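Local atomic coordinates of computational Design of Enzyme (Synthetic construct, PDB entry 3TP4), a protein that is a computational enzyme design on a glycosidase-like TIM barrel, probably meant to carry an activated serine in a catalytic triad. Residues Trp69-Ile74 with Val145-Asp150. Sequence-based numbering, arbitrary orientation.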
ATOM      1  N   TRP A  69       6.649  -6.928   5.370  1.00 30.37           N
ATOM      2  CA  TRP A  69       6.876  -8.120   4.553  1.00 30.71           C
ATOM      3  C   TRP A  69       6.532  -7.838   3.091  1.00 34.70           C
ATOM      4  O   TRP A  69       5.709  -6.973   2.804  1.00 28.57           O
ATOM      5  CB  TRP A  69       5.963  -9.247   4.994  1.00 27.06           C
ATOM      6  CG  TRP A  69       5.850  -9.469   6.430  1.00 27.13           C
ATOM      7  CD1 TRP A  69       4.816  -9.106   7.232  1.00 28.78           C
ATOM      8  CD2 TRP A  69       6.779 -10.168   7.258  1.00 31.13           C
ATOM      9  NE1 TRP A  69       5.046  -9.521   8.514  1.00 28.23           N
ATOM     10  CE2 TRP A  69       6.246 -10.181   8.557  1.00 27.63           C
ATOM     11  CE3 TRP A  69       8.016 -10.781   7.025  1.00 28.99           C
ATOM     12  CZ2 TRP A  69       6.909 -10.777   9.633  1.00 28.71           C
ATOM     13  CZ3 TRP A  69       8.674 -11.376   8.091  1.00 31.52           C
ATOM     14  CH2 TRP A  69       8.123 -11.367   9.377  1.00 29.79           C
ATOM     15  N   SER A  70       7.147  -8.574   2.171  1.00 32.75           N
ATOM     16  CA  SER A  70       6.814  -8.437   0.747  1.00 34.87           C
ATOM     17  C   SER A  70       6.028  -9.655   0.269  1.00 35.41           C
ATOM     18  O   SER A  70       6.265 -10.757   0.747  1.00 30.40           O
ATOM     19  CB  SER A  70       8.085  -8.304  -0.092  1.00 35.26           C
ATOM     20  OG  SER A  70       8.785  -7.117   0.232  1.00 42.04           O
ATOM     21  N   THR A  71       5.099  -9.464  -0.670  1.00 34.34           N
ATOM     22  CA  THR A  71       4.370 -10.606  -1.229  1.00 33.67           C
ATOM     23  C   THR A  71       5.322 -11.532  -1.978  1.00 32.54           C
ATOM     24  O   THR A  71       5.004 -12.683  -2.253  1.00 39.90           O
ATOM     25  CB  THR A  71       3.251 -10.172  -2.171  1.00 27.35           C
ATOM     26  OG1 THR A  71       3.797  -9.357  -3.215  1.00 30.27           O
ATOM     27  CG2 THR A  71       2.182  -9.398  -1.402  1.00 31.63           C
ATOM     28  N   SER A  72       6.494 -10.998  -2.296  1.00 38.95           N
ATOM     29  CA  SER A  72       7.622 -11.756  -2.830  1.00 43.95           C
ATOM     30  C   SER A  72       7.863 -13.087  -2.097  1.00 42.51           C
ATOM     31  O   SER A  72       8.388 -14.042  -2.668  1.00 40.42           O
ATOM     32  CB  SER A  72       8.872 -10.887  -2.724  1.00 46.20           C
ATOM     33  OG  SER A  72       9.833 -11.267  -3.684  1.00 68.53           O
ATOM     34  N   ILE A  73       7.493 -13.139  -0.825  1.00 36.98           N
ATOM     35  CA  ILE A  73       7.659 -14.347  -0.025  1.00 38.24           C
ATOM     36  C   ILE A  73       6.871 -15.522  -0.593  1.00 42.03           C
ATOM     37  O   ILE A  73       7.273 -16.680  -0.452  1.00 39.16           O
ATOM     38  CB  ILE A  73       7.191 -14.115   1.411  1.00 34.07           C
ATOM     39  CG1 ILE A  73       8.150 -13.164   2.137  1.00 36.37           C
ATOM     40  CG2 ILE A  73       7.071 -15.426   2.165  1.00 35.40           C
ATOM     41  CD1 ILE A  73       7.582 -12.645   3.407  1.00 34.17           C
ATOM     42  N   ILE A  74       5.733 -15.226  -1.210  1.00 44.21           N
ATOM     43  CA  ILE A  74       4.885 -16.268  -1.779  1.00 40.94           C
ATOM     44  C   ILE A  74       5.575 -16.913  -2.981  1.00 36.09           C
ATOM     45  O   ILE A  74       5.407 -18.102  -3.245  1.00 42.28           O
ATOM     46  CB  ILE A  74       3.525 -15.698  -2.214  1.00 41.31           C
ATOM     47  CG1 ILE A  74       2.706 -15.290  -0.989  1.00 38.62           C
ATOM     48  CG2 ILE A  74       2.758 -16.708  -3.072  1.00 40.60           C
ATOM     49  CD1 ILE A  74       1.582 -14.309  -1.318  1.00 42.45           C
ATOM     50  N   VAL A 145      -4.990 -11.804 -11.556  1.00 30.62           N
ATOM     51  CA  VAL A 145      -6.046 -12.404 -10.748  1.00 31.42           C
ATOM     52  C   VAL A 145      -5.529 -13.568  -9.908  1.00 28.11           C
ATOM     53  O   VAL A 145      -5.878 -13.696  -8.743  1.00 30.37           O
ATOM     54  CB  VAL A 145      -7.244 -12.867 -11.612  1.00 32.20           C
ATOM     55  CG1 VAL A 145      -8.210 -13.696 -10.782  1.00 33.04           C
ATOM     56  CG2 VAL A 145      -7.952 -11.670 -12.193  1.00 30.76           C
ATOM     57  N   ALA A 146      -4.698 -14.415 -10.500  1.00 31.25           N
ATOM     58  CA  ALA A 146      -4.152 -15.545  -9.762  1.00 33.45           C
ATOM     59  C   ALA A 146      -3.227 -15.036  -8.654  1.00 33.26           C
ATOM     60  O   ALA A 146      -3.222 -15.564  -7.550  1.00 32.64           O
ATOM     61  CB  ALA A 146      -3.408 -16.484 -10.701  1.00 33.61           C
ATOM     62  N   TYR A 147      -2.448 -14.003  -8.951  1.00 36.86           N
ATOM     63  CA  TYR A 147      -1.605 -13.397  -7.919  1.00 35.28           C
ATOM     64  C   TYR A 147      -2.456 -12.904  -6.748  1.00 32.95           C
ATOM     65  O   TYR A 147      -2.128 -13.140  -5.583  1.00 33.44           O
ATOM     66  CB  TYR A 147      -0.784 -12.249  -8.487  1.00 37.48           C
ATOM     67  CG  TYR A 147       0.402 -11.881  -7.620  1.00 44.42           C
ATOM     68  CD1 TYR A 147       0.376 -10.753  -6.803  1.00 42.57           C
ATOM     69  CD2 TYR A 147       1.543 -12.674  -7.612  1.00 50.27           C
ATOM     70  CE1 TYR A 147       1.473 -10.418  -6.004  1.00 43.64           C
ATOM     71  CE2 TYR A 147       2.635 -12.355  -6.824  1.00 55.75           C
ATOM     72  CZ  TYR A 147       2.597 -11.227  -6.021  1.00 55.01           C
ATOM     73  OH  TYR A 147       3.691 -10.925  -5.242  1.00 57.80           O
ATOM     74  N   LEU A 148      -3.558 -12.228  -7.056  1.00 30.34           N
ATOM     75  CA  LEU A 148      -4.473 -11.763  -6.012  1.00 29.52           C
ATOM     76  C   LEU A 148      -5.124 -12.906  -5.219  1.00 34.27           C
ATOM     77  O   LEU A 148      -5.285 -12.808  -3.998  1.00 28.23           O
ATOM     78  CB  LEU A 148      -5.543 -10.825  -6.597  1.00 24.42           C
ATOM     79  CG  LEU A 148      -5.004  -9.522  -7.213  1.00 28.58           C
ATOM     80  CD1 LEU A 148      -6.111  -8.659  -7.820  1.00 27.21           C
ATOM     81  CD2 LEU A 148      -4.247  -8.729  -6.170  1.00 32.90           C
ATOM     82  N   ASP A 149      -5.511 -13.978  -5.904  1.00 33.55           N
ATOM     83  CA  ASP A 149      -6.046 -15.159  -5.215  1.00 28.74           C
ATOM     84  C   ASP A 149      -5.097 -15.639  -4.109  1.00 32.62           C
ATOM     85  O   ASP A 149      -5.530 -15.996  -3.011  1.00 35.25           O
ATOM     86  CB  ASP A 149      -6.284 -16.312  -6.203  1.00 33.86           C
ATOM     87  CG  ASP A 149      -7.491 -16.078  -7.122  1.00 37.81           C
ATOM     88  OD1 ASP A 149      -8.404 -15.305  -6.751  1.00 34.19           O
ATOM     89  OD2 ASP A 149      -7.523 -16.687  -8.216  1.00 36.01           O
ATOM     90  N   ASP A 150      -3.807 -15.682  -4.423  1.00 27.69           N
ATOM     91  CA  ASP A 150      -2.797 -16.083  -3.456  1.00 29.06           C
ATOM     92  C   ASP A 150      -2.781 -15.115  -2.277  1.00 36.06           C
ATOM     93  O   ASP A 150      -2.649 -15.519  -1.121  1.00 34.93           O
ATOM     94  CB  ASP A 150      -1.419 -16.120  -4.121  1.00 32.78           C
ATOM     95  CG  ASP A 150      -1.227 -17.346  -4.995  1.00 43.98           C
ATOM     96  OD1 ASP A 150      -1.986 -18.323  -4.818  1.00 39.99           O
ATOM     97  OD2 ASP A 150      -0.312 -17.334  -5.849  1.00 48.50           O
TER
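Tyr147 reaches from the helix 141-157 to Thr71, just beyond the end of the strand 66-70, and the two side chains meet through their hydroxyls. Tyr147 OH lies 2.6 Å from Thr71 OG1 in a short hydrogen bond. OG1 comes in at the edge of the phenol, close to the ring plane, and sits 3.6 Å from CZ, so neither face of the ring is used by Thr71. With CG anti to its backbone N (chi1 -162°), Tyr147 carries its ring out from the helix to meet Thr71, while Thr71 holds OG1 between its backbone N and carbonyl carbon (chi1 57°) and thereby presents it to the phenol. Thr71 CB follows at 3.2 Å from Tyr147 OH. The same phenol oxygen is hydrogen-bonded to Glu75 OE2, which gives this buried group two polar partners. In the TIM barrel of this family 26 glycosyl hydrolase-like domain, the contact ties a helix outside the barrel to the turn leaving a parallel barrel strand. That strand ends at Ser70, whose OG is hydrogen-bonded to His37 NE2, consistent with the serine and histidine of a designed catalytic triad. A phenylalanine in place of Tyr147 would keep the ring but would probably leave Thr71 OG1 and Glu75 OE2 without their shared hydroxyl partner, in a buried setting. One helical turn further on, Asp150 slants across Ile74, its OD2 4.2 Å from Ile74 CG2, a loose van der Waals approach of a carboxylate oxygen to a methyl group. The carboxylate is directed chiefly to Arg87, with which OD2 forms a salt bridge and whose side chain also touches Ile74.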